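Local coordinates for nuclease-like protein (Chaetomium thermophilum, PDB 6GRB) that resolves four-way DNA (Holliday) junctions as the eukaryotic enzyme GEN1, and is probably also active as a metal-dependent 5'-flap endonuclease, at residues A[108-113]-A[304-309]; A[116-121]-A[279-284]; A[126-131]-A[286-291]; A[329-334]-A[382-387]; A[376-381]-A[443-448]. One frame throughout, in Å; residues are numbered along the deposited sequence.

Interaction 1: residues A[108-113]-A[304-309]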
# COMPACT_ATOMS: atom_id res chain seq x y z
N ARG A 108 -15.62 -1.50 6.08
CA ARG A 108 -16.85 -0.78 5.75
C ARG A 108 -17.10 0.37 6.72
O ARG A 108 -17.33 1.51 6.31
CB ARG A 108 -18.05 -1.74 5.74
N LEU A 109 -17.01 0.08 8.03
CA LEU A 109 -17.24 1.09 9.06
C LEU A 109 -16.40 2.34 8.85
O LEU A 109 -16.86 3.45 9.17
CB LEU A 109 -16.97 0.49 10.44
CG LEU A 109 -18.05 -0.47 10.94
CD1 LEU A 109 -17.69 -1.06 12.28
CD2 LEU A 109 -19.39 0.27 10.99
N PHE A 110 -15.19 2.21 8.31
CA PHE A 110 -14.33 3.34 8.01
C PHE A 110 -14.64 3.94 6.65
O PHE A 110 -13.95 4.88 6.23
CB PHE A 110 -12.84 2.93 8.07
CG PHE A 110 -12.20 3.11 9.42
CD1 PHE A 110 -12.35 2.16 10.41
CD2 PHE A 110 -11.42 4.23 9.69
CE1 PHE A 110 -11.77 2.33 11.66
CE2 PHE A 110 -10.80 4.39 10.92
CZ PHE A 110 -10.98 3.44 11.91
N GLY A 111 -15.64 3.43 5.95
CA GLY A 111 -15.90 3.88 4.58
C GLY A 111 -14.81 3.52 3.60
O GLY A 111 -14.58 4.27 2.65
N PHE A 112 -14.09 2.41 3.81
CA PHE A 112 -13.08 1.99 2.85
C PHE A 112 -13.66 0.87 2.00
O PHE A 112 -14.76 0.40 2.24
CB PHE A 112 -11.77 1.56 3.55
CG PHE A 112 -11.06 2.67 4.30
CD1 PHE A 112 -11.27 3.99 3.99
CD2 PHE A 112 -10.17 2.37 5.32
CE1 PHE A 112 -10.59 5.01 4.68
CE2 PHE A 112 -9.49 3.38 6.03
CZ PHE A 112 -9.70 4.71 5.70
N THR A 113 -12.93 0.47 0.98
CA THR A 113 -13.41 -0.50 0.01
C THR A 113 -12.70 -1.82 0.23
O THR A 113 -11.50 -1.84 0.49
CB THR A 113 -13.15 -0.02 -1.42
OG1 THR A 113 -13.73 1.28 -1.58
CG2 THR A 113 -13.76 -0.99 -2.43
N ALA A 304 -21.41 5.80 14.82
CA ALA A 304 -22.13 4.92 15.75
C ALA A 304 -21.78 3.46 15.50
O ALA A 304 -21.82 2.64 16.42
CB ALA A 304 -23.64 5.14 15.63
N GLY A 305 -21.44 3.11 14.25
CA GLY A 305 -21.04 1.74 13.97
C GLY A 305 -19.69 1.41 14.56
O GLY A 305 -19.51 0.34 15.15
N LEU A 306 -18.72 2.32 14.42
CA LEU A 306 -17.43 2.17 15.09
C LEU A 306 -17.57 2.19 16.60
O LEU A 306 -16.80 1.50 17.29
CB LEU A 306 -16.47 3.27 14.64
CG LEU A 306 -15.74 3.02 13.33
CD1 LEU A 306 -14.87 4.26 12.96
CD2 LEU A 306 -14.90 1.78 13.43
N ARG A 307 -18.52 2.97 17.14
CA ARG A 307 -18.71 2.92 18.59
C ARG A 307 -19.21 1.55 19.05
O ARG A 307 -18.69 1.01 20.03
CB ARG A 307 -19.65 4.01 19.07
CG ARG A 307 -19.91 3.92 20.57
CD ARG A 307 -18.65 4.28 21.38
NE ARG A 307 -18.79 3.91 22.79
CZ ARG A 307 -18.06 2.98 23.40
NH1 ARG A 307 -18.27 2.71 24.68
NH2 ARG A 307 -17.09 2.34 22.76
N GLU A 308 -20.17 0.96 18.33
CA GLU A 308 -20.60 -0.40 18.69
C GLU A 308 -19.48 -1.42 18.45
O GLU A 308 -19.26 -2.30 19.30
CB GLU A 308 -21.86 -0.79 17.91
N PHE A 309 -18.75 -1.31 17.33
CA PHE A 309 -17.64 -2.23 17.06
C PHE A 309 -16.59 -2.21 18.17
O PHE A 309 -16.16 -3.28 18.64
CB PHE A 309 -17.00 -1.90 15.71
CG PHE A 309 -15.91 -2.86 15.30
CD1 PHE A 309 -14.60 -2.68 15.73
CD2 PHE A 309 -16.19 -3.93 14.45
CE1 PHE A 309 -13.60 -3.55 15.35
CE2 PHE A 309 -15.19 -4.81 14.04
CZ PHE A 309 -13.89 -4.62 14.50

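Interaction 2: residues A[116-121]-A[279-284]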
# COMPACT_ATOMS: atom_id res chain seq x y z
N ASP A 116 -12.47 -8.58 -3.28
CA ASP A 116 -12.00 -9.97 -3.29
C ASP A 116 -11.45 -10.25 -4.68
O ASP A 116 -12.20 -10.23 -5.65
CB ASP A 116 -13.12 -10.93 -2.91
CG ASP A 116 -13.79 -10.54 -1.60
OD1 ASP A 116 -13.33 -11.01 -0.52
OD2 ASP A 116 -14.77 -9.74 -1.63
N ALA A 117 -10.14 -10.47 -4.77
CA ALA A 117 -9.54 -10.90 -6.03
C ALA A 117 -10.05 -12.30 -6.39
O ALA A 117 -10.41 -13.08 -5.50
CB ALA A 117 -8.02 -10.92 -5.92
N PRO A 118 -10.10 -12.65 -7.67
CA PRO A 118 -10.46 -14.04 -8.00
C PRO A 118 -9.37 -15.02 -7.63
O PRO A 118 -9.67 -16.11 -7.15
CB PRO A 118 -10.71 -13.99 -9.51
CG PRO A 118 -9.85 -12.86 -9.99
CD PRO A 118 -9.86 -11.83 -8.88
N GLY A 119 -8.10 -14.65 -7.83
CA GLY A 119 -6.99 -15.49 -7.43
C GLY A 119 -6.06 -14.83 -6.43
O GLY A 119 -6.47 -14.41 -5.34
N GLU A 120 -4.79 -14.72 -6.80
CA GLU A 120 -3.83 -14.06 -5.94
C GLU A 120 -4.09 -12.57 -5.84
O GLU A 120 -4.26 -11.88 -6.85
CB GLU A 120 -2.42 -14.28 -6.44
CG GLU A 120 -2.05 -15.72 -6.32
CD GLU A 120 -0.70 -15.96 -6.88
OE1 GLU A 120 -0.19 -15.01 -7.52
OE2 GLU A 120 -0.14 -17.06 -6.64
N ALA A 121 -4.08 -12.07 -4.60
CA ALA A 121 -4.31 -10.65 -4.35
C ALA A 121 -3.22 -9.79 -4.99
O ALA A 121 -3.52 -8.73 -5.55
CB ALA A 121 -4.41 -10.38 -2.85
N HIS A 279 -0.30 -13.89 -17.90
CA HIS A 279 -1.76 -13.76 -17.92
C HIS A 279 -2.34 -14.26 -16.60
O HIS A 279 -3.07 -15.26 -16.57
CB HIS A 279 -2.35 -14.54 -19.09
CG HIS A 279 -1.85 -14.09 -20.43
ND1 HIS A 279 -0.76 -14.68 -21.05
CD2 HIS A 279 -2.29 -13.13 -21.28
CE1 HIS A 279 -0.55 -14.10 -22.22
NE2 HIS A 279 -1.47 -13.16 -22.38
N PRO A 280 -2.02 -13.59 -15.48
CA PRO A 280 -2.52 -14.06 -14.18
C PRO A 280 -4.04 -14.00 -14.11
O PRO A 280 -4.70 -13.33 -14.91
CB PRO A 280 -1.87 -13.10 -13.18
CG PRO A 280 -1.65 -11.86 -13.95
CD PRO A 280 -1.33 -12.29 -15.36
N VAL A 281 -4.60 -14.72 -13.15
CA VAL A 281 -6.05 -14.75 -12.98
C VAL A 281 -6.47 -13.47 -12.25
O VAL A 281 -6.21 -13.33 -11.06
CB VAL A 281 -6.50 -15.99 -12.21
CG1 VAL A 281 -8.02 -16.07 -12.19
CG2 VAL A 281 -5.92 -17.24 -12.82
N VAL A 282 -7.12 -12.55 -12.97
CA VAL A 282 -7.58 -11.29 -12.41
C VAL A 282 -9.07 -11.12 -12.68
O VAL A 282 -9.72 -11.95 -13.33
CB VAL A 282 -6.80 -10.10 -12.97
CG1 VAL A 282 -5.38 -10.16 -12.51
CG2 VAL A 282 -6.89 -10.10 -14.47
N SER A 283 -9.62 -10.03 -12.16
CA SER A 283 -11.05 -9.75 -12.30
C SER A 283 -11.45 -9.64 -13.77
O SER A 283 -10.65 -9.26 -14.64
CB SER A 283 -11.40 -8.45 -11.58
OG SER A 283 -11.33 -8.59 -10.19
N SER A 284 -12.71 -9.95 -14.03
CA SER A 284 -13.27 -9.84 -15.37
C SER A 284 -13.23 -8.39 -15.83
O SER A 284 -13.14 -7.47 -15.02
CB SER A 284 -14.71 -10.34 -15.37
OG SER A 284 -15.56 -9.33 -14.82
O HOH W 1 -6.53 -12.34 -8.47
O HOH W 2 -4.15 -14.77 -9.36

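Interaction 3: residues A[126-131]-A[286-291]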
# COMPACT_ATOMS: atom_id res chain seq x y z
N ALA A 126 -1.87 -5.39 -8.73
CA ALA A 126 -1.09 -4.89 -9.86
C ALA A 126 -1.98 -4.62 -11.07
O ALA A 126 -1.82 -3.62 -11.77
CB ALA A 126 0.01 -5.90 -10.21
N TYR A 127 -2.92 -5.53 -11.33
CA TYR A 127 -3.86 -5.32 -12.43
C TYR A 127 -4.70 -4.06 -12.20
O TYR A 127 -4.95 -3.30 -13.14
CB TYR A 127 -4.73 -6.56 -12.59
CG TYR A 127 -5.67 -6.53 -13.78
CD1 TYR A 127 -5.18 -6.36 -15.07
CD2 TYR A 127 -7.03 -6.66 -13.61
CE1 TYR A 127 -6.02 -6.32 -16.15
CE2 TYR A 127 -7.88 -6.64 -14.69
CZ TYR A 127 -7.38 -6.46 -15.95
OH TYR A 127 -8.25 -6.43 -17.02
N LEU A 128 -5.14 -3.81 -10.96
CA LEU A 128 -5.93 -2.61 -10.70
C LEU A 128 -5.13 -1.34 -10.95
O LEU A 128 -5.69 -0.30 -11.30
CB LEU A 128 -6.46 -2.60 -9.26
CG LEU A 128 -7.42 -3.68 -8.79
CD1 LEU A 128 -7.87 -3.44 -7.34
CD2 LEU A 128 -8.60 -3.86 -9.73
N GLU A 129 -3.81 -1.40 -10.76
CA GLU A 129 -2.98 -0.23 -11.00
C GLU A 129 -2.77 -0.00 -12.49
O GLU A 129 -2.82 1.14 -12.96
CB GLU A 129 -1.63 -0.36 -10.28
CG GLU A 129 -0.59 0.52 -10.88
CD GLU A 129 0.76 0.44 -10.21
OE1 GLU A 129 1.01 -0.50 -9.44
OE2 GLU A 129 1.59 1.33 -10.45
N GLN A 130 -2.54 -1.06 -13.28
CA GLN A 130 -2.32 -0.82 -14.69
C GLN A 130 -3.62 -0.49 -15.44
O GLN A 130 -3.56 0.13 -16.50
CB GLN A 130 -1.56 -2.01 -15.32
CG GLN A 130 -2.32 -3.27 -15.64
CD GLN A 130 -1.36 -4.46 -15.95
OE1 GLN A 130 -0.17 -4.27 -16.33
NE2 GLN A 130 -1.86 -5.70 -15.77
N GLN A 131 -4.78 -0.84 -14.88
CA GLN A 131 -6.08 -0.37 -15.37
C GLN A 131 -6.47 1.01 -14.84
O GLN A 131 -7.51 1.55 -15.24
CB GLN A 131 -7.16 -1.38 -15.01
CG GLN A 131 -6.99 -2.70 -15.73
CD GLN A 131 -7.12 -2.53 -17.24
OE1 GLN A 131 -8.03 -1.84 -17.71
NE2 GLN A 131 -6.20 -3.11 -17.99
N ALA A 286 -15.77 -6.69 -16.88
CA ALA A 286 -16.94 -6.03 -16.31
C ALA A 286 -16.71 -5.65 -14.86
O ALA A 286 -17.28 -4.66 -14.38
CB ALA A 286 -18.18 -6.92 -16.44
N THR A 287 -15.87 -6.41 -14.13
CA THR A 287 -15.59 -6.04 -12.75
C THR A 287 -14.71 -4.80 -12.68
O THR A 287 -14.93 -3.92 -11.83
CB THR A 287 -14.95 -7.22 -12.01
OG1 THR A 287 -15.94 -8.25 -11.83
CG2 THR A 287 -14.46 -6.81 -10.66
N ILE A 288 -13.73 -4.68 -13.58
CA ILE A 288 -12.93 -3.46 -13.65
C ILE A 288 -13.81 -2.26 -13.94
O ILE A 288 -13.65 -1.20 -13.33
CB ILE A 288 -11.81 -3.59 -14.69
CG1 ILE A 288 -10.83 -4.70 -14.30
CG2 ILE A 288 -11.13 -2.23 -14.86
CD1 ILE A 288 -10.31 -4.57 -12.89
N GLU A 289 -14.79 -2.40 -14.84
CA GLU A 289 -15.67 -1.27 -15.10
C GLU A 289 -16.55 -0.94 -13.90
O GLU A 289 -16.76 0.24 -13.59
CB GLU A 289 -16.51 -1.52 -16.36
CG GLU A 289 -16.02 -0.74 -17.58
CD GLU A 289 -16.01 0.77 -17.32
OE1 GLU A 289 -17.07 1.44 -17.52
OE2 GLU A 289 -14.96 1.30 -16.86
N ARG A 290 -17.05 -1.96 -13.20
CA ARG A 290 -17.74 -1.72 -11.93
C ARG A 290 -16.88 -0.88 -10.99
O ARG A 290 -17.32 0.15 -10.46
CB ARG A 290 -18.13 -3.04 -11.27
CG ARG A 290 -19.02 -2.91 -10.03
CD ARG A 290 -19.59 -4.25 -9.57
NE ARG A 290 -18.52 -5.16 -9.16
CZ ARG A 290 -17.72 -4.96 -8.10
NH1 ARG A 290 -17.88 -3.87 -7.32
NH2 ARG A 290 -16.76 -5.84 -7.81
N LEU A 291 -15.62 -1.29 -10.80
CA LEU A 291 -14.73 -0.55 -9.90
C LEU A 291 -14.51 0.88 -10.38
O LEU A 291 -14.34 1.79 -9.56
CB LEU A 291 -13.39 -1.27 -9.78
CG LEU A 291 -13.49 -2.67 -9.15
CD1 LEU A 291 -12.11 -3.33 -9.03
CD2 LEU A 291 -14.19 -2.58 -7.81

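Interaction 4: residues A[329-334]-A[382-387]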
# COMPACT_ATOMS: atom_id res chain seq x y z
N LEU A 329 -10.14 8.93 17.01
CA LEU A 329 -10.75 9.13 15.70
C LEU A 329 -10.74 10.58 15.25
O LEU A 329 -10.81 10.85 14.05
CB LEU A 329 -12.19 8.61 15.71
CG LEU A 329 -12.86 8.41 14.35
CD1 LEU A 329 -12.07 7.39 13.57
CD2 LEU A 329 -14.32 7.97 14.50
N ALA A 330 -10.68 11.54 16.19
CA ALA A 330 -11.00 12.92 15.84
C ALA A 330 -10.06 13.53 14.80
O ALA A 330 -10.56 14.13 13.82
CB ALA A 330 -11.05 13.78 17.11
N PRO A 331 -8.72 13.44 14.93
CA PRO A 331 -7.87 14.01 13.87
C PRO A 331 -8.15 13.43 12.50
O PRO A 331 -8.07 14.15 11.49
CB PRO A 331 -6.45 13.69 14.35
CG PRO A 331 -6.57 13.42 15.80
CD PRO A 331 -7.92 12.81 16.00
N GLY A 332 -8.50 12.14 12.43
CA GLY A 332 -8.77 11.51 11.15
C GLY A 332 -10.00 12.06 10.46
O GLY A 332 -9.96 12.38 9.27
N LEU A 333 -11.13 12.15 11.18
CA LEU A 333 -12.33 12.77 10.61
C LEU A 333 -12.07 14.20 10.18
O LEU A 333 -12.70 14.68 9.22
CB LEU A 333 -13.48 12.76 11.60
CG LEU A 333 -14.27 11.51 11.90
CD1 LEU A 333 -15.23 11.83 13.04
CD2 LEU A 333 -15.00 11.02 10.67
N LEU A 334 -11.21 14.93 10.90
CA LEU A 334 -10.86 16.28 10.47
C LEU A 334 -10.31 16.27 9.05
O LEU A 334 -10.73 17.08 8.21
CB LEU A 334 -9.84 16.89 11.45
CG LEU A 334 -9.18 18.27 11.29
CD1 LEU A 334 -10.27 19.34 11.36
CD2 LEU A 334 -8.10 18.58 12.32
N VAL A 382 -3.31 22.74 14.01
CA VAL A 382 -4.71 23.13 14.11
C VAL A 382 -5.44 22.67 15.36
O VAL A 382 -5.22 21.57 15.87
CB VAL A 382 -5.51 22.65 12.88
CG1 VAL A 382 -6.99 22.94 13.06
CG2 VAL A 382 -4.98 23.30 11.62
N SER A 383 -6.36 23.51 15.82
CA SER A 383 -7.19 23.27 16.99
C SER A 383 -8.56 22.85 16.55
O SER A 383 -9.01 23.24 15.51
CB SER A 383 -7.30 24.51 17.87
OG SER A 383 -7.95 25.57 17.22
N PHE A 384 -9.23 22.09 17.40
CA PHE A 384 -10.54 21.50 17.13
C PHE A 384 -11.08 20.92 18.43
O PHE A 384 -10.34 20.71 19.40
CB PHE A 384 -10.46 20.42 16.04
CG PHE A 384 -9.51 19.30 16.37
CD1 PHE A 384 -8.17 19.39 16.08
CD2 PHE A 384 -9.97 18.14 16.98
CE1 PHE A 384 -7.29 18.36 16.38
CE2 PHE A 384 -9.10 17.10 17.28
CZ PHE A 384 -7.75 17.22 16.98
N ILE A 385 -12.39 20.65 18.45
CA ILE A 385 -13.05 20.09 19.62
C ILE A 385 -13.34 18.61 19.32
O ILE A 385 -14.26 18.33 18.54
CB ILE A 385 -14.33 20.85 20.00
CG1 ILE A 385 -14.07 22.36 20.10
CG2 ILE A 385 -14.91 20.30 21.31
CD1 ILE A 385 -13.43 22.81 21.40
N PRO A 386 -12.60 17.67 19.90
CA PRO A 386 -12.78 16.25 19.52
C PRO A 386 -14.22 15.75 19.58
O PRO A 386 -14.70 15.17 18.60
CB PRO A 386 -11.86 15.52 20.51
CG PRO A 386 -10.78 16.49 20.79
CD PRO A 386 -11.43 17.86 20.79
N ALA A 387 -14.91 15.96 20.70
CA ALA A 387 -16.30 15.50 20.82
C ALA A 387 -17.23 16.25 19.88
O ALA A 387 -18.22 15.67 19.39
CB ALA A 387 -16.78 15.63 22.26

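Interaction 5: residues A[376-381]-A[443-448]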
# COMPACT_ATOMS: atom_id res chain seq x y z
N ALA A 376 9.47 16.69 5.04
CA ALA A 376 9.26 18.14 4.98
C ALA A 376 7.99 18.52 4.21
O ALA A 376 7.99 19.48 3.44
CB ALA A 376 10.48 18.84 4.40
N THR A 377 6.91 17.78 4.41
CA THR A 377 5.61 18.29 3.99
C THR A 377 5.17 19.40 4.93
O THR A 377 5.18 19.22 6.16
CB THR A 377 4.55 17.21 3.99
OG1 THR A 377 5.03 16.07 3.28
CG2 THR A 377 3.29 17.72 3.30
N PRO A 378 4.78 20.57 4.42
CA PRO A 378 4.33 21.65 5.30
C PRO A 378 3.07 21.25 6.06
O PRO A 378 2.10 20.78 5.47
CB PRO A 378 4.06 22.81 4.33
CG PRO A 378 4.94 22.52 3.17
CD PRO A 378 5.00 21.03 3.03
N GLU A 379 3.10 21.43 7.37
CA GLU A 379 1.95 21.12 8.21
C GLU A 379 1.58 22.35 9.01
O GLU A 379 2.44 23.18 9.34
CB GLU A 379 2.22 19.95 9.14
CG GLU A 379 2.33 18.61 8.43
CD GLU A 379 2.67 17.48 9.39
OE1 GLU A 379 1.88 16.51 9.47
OE2 GLU A 379 3.71 17.57 10.07
N LEU A 380 0.30 22.48 9.31
CA LEU A 380 -0.20 23.56 10.15
C LEU A 380 -0.76 22.97 11.44
O LEU A 380 -1.41 21.92 11.42
CB LEU A 380 -1.26 24.38 9.41
CG LEU A 380 -0.78 25.23 8.21
CD1 LEU A 380 -1.92 26.04 7.60
CD2 LEU A 380 0.35 26.14 8.63
N ARG A 381 -0.48 23.64 12.55
CA ARG A 381 -0.93 23.20 13.87
C ARG A 381 -2.36 23.67 14.07
O ARG A 381 -2.61 24.87 14.22
CB ARG A 381 -0.02 23.78 14.96
CG ARG A 381 -0.32 23.29 16.35
CD ARG A 381 0.03 21.83 16.50
NE ARG A 381 0.14 21.46 17.90
CZ ARG A 381 0.36 20.22 18.34
NH1 ARG A 381 0.50 19.22 17.47
NH2 ARG A 381 0.44 19.97 19.65
N VAL A 443 -1.77 18.96 10.61
CA VAL A 443 -2.44 18.56 9.38
C VAL A 443 -1.71 19.17 8.20
O VAL A 443 -1.29 20.34 8.27
CB VAL A 443 -3.93 18.95 9.41
CG1 VAL A 443 -4.62 18.54 8.12
CG2 VAL A 443 -4.61 18.32 10.61
N PRO A 444 -1.49 18.41 7.11
CA PRO A 444 -0.76 18.97 5.95
C PRO A 444 -1.43 20.21 5.39
O PRO A 444 -2.64 20.24 5.18
CB PRO A 444 -0.78 17.81 4.94
CG PRO A 444 -0.81 16.58 5.82
CD PRO A 444 -1.64 16.95 7.03
N GLU A 445 -0.61 21.24 5.14
CA GLU A 445 -1.12 22.56 4.74
C GLU A 445 -2.00 22.48 3.49
O GLU A 445 -2.99 23.22 3.39
CB GLU A 445 0.06 23.53 4.50
CG GLU A 445 -0.35 24.93 4.14
CD GLU A 445 0.84 25.82 3.80
OE1 GLU A 445 1.87 25.28 3.37
OE2 GLU A 445 0.75 27.07 3.95
N THR A 446 -1.68 21.61 2.53
CA THR A 446 -2.51 21.65 1.34
C THR A 446 -3.86 20.99 1.58
O THR A 446 -4.84 21.35 0.91
CB THR A 446 -1.79 21.04 0.13
OG1 THR A 446 -1.44 19.68 0.39
CG2 THR A 446 -0.57 21.83 -0.24
N ILE A 447 -3.96 20.07 2.54
CA ILE A 447 -5.29 19.58 2.89
C ILE A 447 -6.12 20.70 3.53
O ILE A 447 -7.33 20.80 3.32
CB ILE A 447 -5.20 18.32 3.78
CG1 ILE A 447 -4.79 17.12 2.94
CG2 ILE A 447 -6.53 18.03 4.47
CD1 ILE A 447 -4.90 15.82 3.66
N LEU A 448 -5.47 21.60 4.26
CA LEU A 448 -6.20 22.68 4.91
C LEU A 448 -6.58 23.80 3.93
O LEU A 448 -7.58 24.50 4.15
CB LEU A 448 -5.37 23.25 6.06
CG LEU A 448 -5.00 22.37 7.25
CD1 LEU A 448 -4.30 23.21 8.30
CD2 LEU A 448 -6.21 21.68 7.84

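Interaction 1: residues A[108-113]-A[304-309]
The C-terminal end of helix 104-109 is laid against one flank of helix 303-313, with L109 and F110 facing G305, L306 and F309. L109 carries most of the contact. Its CG stands anti to the carbonyl carbon (chi1 -74°), and from there its two methyl branches part company. CD2 lies on the backbone of the opposite helix, 3.7 Å from G305 CA, where the absence of a side chain lets the methyl come right down to the main chain. CD1 reaches further round the same helix and meets F309 CB at 3.6 Å; it also touches the beginning of the F309 ring, the two side chains crossing obliquely. Behind these branches, L109 CB rests 3.9 Å from L306 CD2.

L306 serves both residues of the helix end. Its CD1 sits over one face of the F110 ring, offset toward the rim and 4.1 Å from the centroid, in a CH-pi contact only 19° off the ring normal. Its other methyl, CD2, comes to 3.6 Å from F110 CE1, and the two side chains meet at about a right angle. F110 is buried, and its ring also meets F64 and F61 of helix 55-70, with F64 in an edge-to-face arrangement. L306 therefore packs on an aromatic cluster formed by F110 and by F61 and F64 of helix 55-70. Just past F110, G111, at positive phi with two bonds back into the last turn, closes helix 104-109 in a Schellman motif and sends the chain into edge strand 113-116 of the nuclease sheet.

Interaction 2: residues A[116-121]-A[279-284]
P118 turns CG and CD against the main chain of V282 and S283, so that a puckered aliphatic ring meets a peptide unit rather than another side chain. Its CG makes the closest approach, 3.3 Å from V282 C, with V282 O at 3.5 Å from the same CG. The neighbouring ring atom leads further along the segment: P118 CD lies 3.7 Å from S283 N. The V282 side chain points away from this meeting and touches helix 121-130 instead, whereas V281 turns toward the proline and brings CG1 loosely alongside CG. S283 holds its OG beside its own backbone N (chi1 -70°), which places the oxygen 3.8 Å from P118 CD; its hydrogen-bonding partner is E124 OE1, on the helix that follows G119 and E120.

Polar matching between the two loops is left to water. V281 O accepts a hydrogen bond from water 1 at 2.8 Å and another from water 2 at 3.0 Å. Water 1 in turn accepts from G119 N, 2.9 Å away, and donates to E120 O. Water 2 accepts from E120 N. One carbonyl is thereby tied to three backbone groups of the turn that precedes helix 121-130, the helix carrying E122, which binds metal in other structures of this protein. The E120 carboxylate is engaged elsewhere, OE2 bonding to Y276 OH. Dry contact at the proline beside a solvated bridge at V281 O implies a join whose direct touch is apolar and whose backbone polarity is satisfied through two ordered waters.

Interaction 3: residues A[126-131]-A[286-291]
Y127 extends its ring with CG anti to the backbone N (chi1 -175°), while I288 keeps CG1 beside its own N and folds CD1 back at the next bond (chi2 -52°); together these settings bring the far part of the ring onto the isoleucine. Y127 CE2 then lies 3.6 Å from I288 CG1 and 3.7 Å from CD1 of the same I288, the ring meeting the branch at a slant. The folded CD1 has a second neighbour, L128 CD2, at 3.7 Å. L128 also runs that methyl into L291 CD1 at 3.6 Å, the two leucines crossing at about a right angle. On the other branch of I288, CG2 is met more loosely by Q131 CB at 4.1 Å.

I288 thus fits among three residues of helix 121-130 and its end, touching a ring, a leucine methyl and the base of a glutamine. The axes of 126-130 and 286-291 approach to 11.6 Å with a signed crossing angle of -66°, so side chains rather than backbones fill the interface. Q131 CG, set beside its own N, lies 3.7 Å above the plane of the Y127 ring, offset toward the rim; the chain bends only beyond it. Further along, R292 NH1 donates to Q131 O and adds a polar tie where the apolar contact ends.

L128 and L291 both reach H115 of strand 113-116. Two helices joined over the edge strand of a largely parallel sheet fit the layered alpha/beta architecture of the PIN-like XPG nuclease core.

Interaction 4: residues A[329-334]-A[382-387]
F384 lays its ring against the flank of helix 318-340, spanning a full turn from A330 to L334. Its CG occupies the crowded position between backbone N and carbonyl carbon (chi1 58°), which swings the ring off the strand and toward the helix. L334 CD2 comes to 3.8 Å from F384 CD1, at the part of the ring nearer its own backbone. At the far part, A330 CB lies 3.9 Å from F384 CE2, and P331 CG is more distant, 4.2 Å from F384 CZ. All three partners approach at a slant. The small A330 also lets the chain beyond the strand come close: its CB is 3.9 Å from P386 CB, at the first turn of helix 386-390.

The local strand runs across the helix at 112°, with the short axes 10.5 Å apart at their closest, a spacing filled largely by F384 and L334. The helix is kinked at P331, whose N has no hydrogen to give; neither it nor G332 N bonds to the turn before. F384 also touches D439 and A441 of the adjacent strand. Helix 318-340 here covers one face of the three-stranded antiparallel sheet, which is consistent with the chromodomain known in GEN1 proteins being docked onto the nuclease body.

Interaction 5: residues A[376-381]-A[443-448]
L380 is at the tight centre of this contact, with its CB only 3.4 Å from L448 CD1. Chi1 of -68° sets its CG beside the backbone N, and the chain then runs out over the start of the helix, where L380 CD1 meets both L448 CD1 and, at 4.0 Å, E445 CG. Below this packing the backbones zip together as antiparallel strands. L380 N donates to V443 O at 2.9 Å, and V443 N returns the bond to L380 O at 3.1 Å, both nearly straight. The ladder gains one more rung beyond the strand: E445 N, in the first turn of the helix, donates to P378 O at 2.8 Å with an N-H...O angle of 176°. P378 belongs to this tight part with its ring as well: E445, extended with CG anti to its N, passes its carboxylate by the proline, OE1 lying 3.4 Å from P378 CB, and the charge of OE1 is matched by R368 NH1. At the intervening E379-P444 pair, E379 CA comes to 3.3 Å from V443 O in a CA-H...O contact, and the two side chains diverge.

The fit slackens only at T377, whose CG2 reaches P444 CB at 4.4 Å. E379 sends OE2 to R369 in a salt bridge on the neighbouring strand. On the outer side, the partly exposed R381 points away and lies against W442 in a cation-pi contact. A three-stranded antiparallel sheet whose last strand runs directly into a helix packed across its end is the pattern of a chromodomain, consistent with the GEN1 C-terminal family and its SH3-like clan.

Overall arrangement
From the N terminus, the chain leaves helix 104-109 through interaction 1, and the long loop that this contact closes with helix 303-313 contains interactions 2 and 3. Those two cross along the sequence and touch through V282 and Y127, so that the region from strand 113-116 to helix 121-130 is held twice by residues 279-291. Interactions 4 and 5 open later, cross each other, and share strand 377-384, joining helix 318-340 and helix 445-451 to the small antiparallel sheet. L329 bridges the two groups by packing on L306 and F110, the centres of interactions 1 and 4 being about 17 Å apart, whereas interactions 2 and 4 lie on opposite sides of the chain's centre.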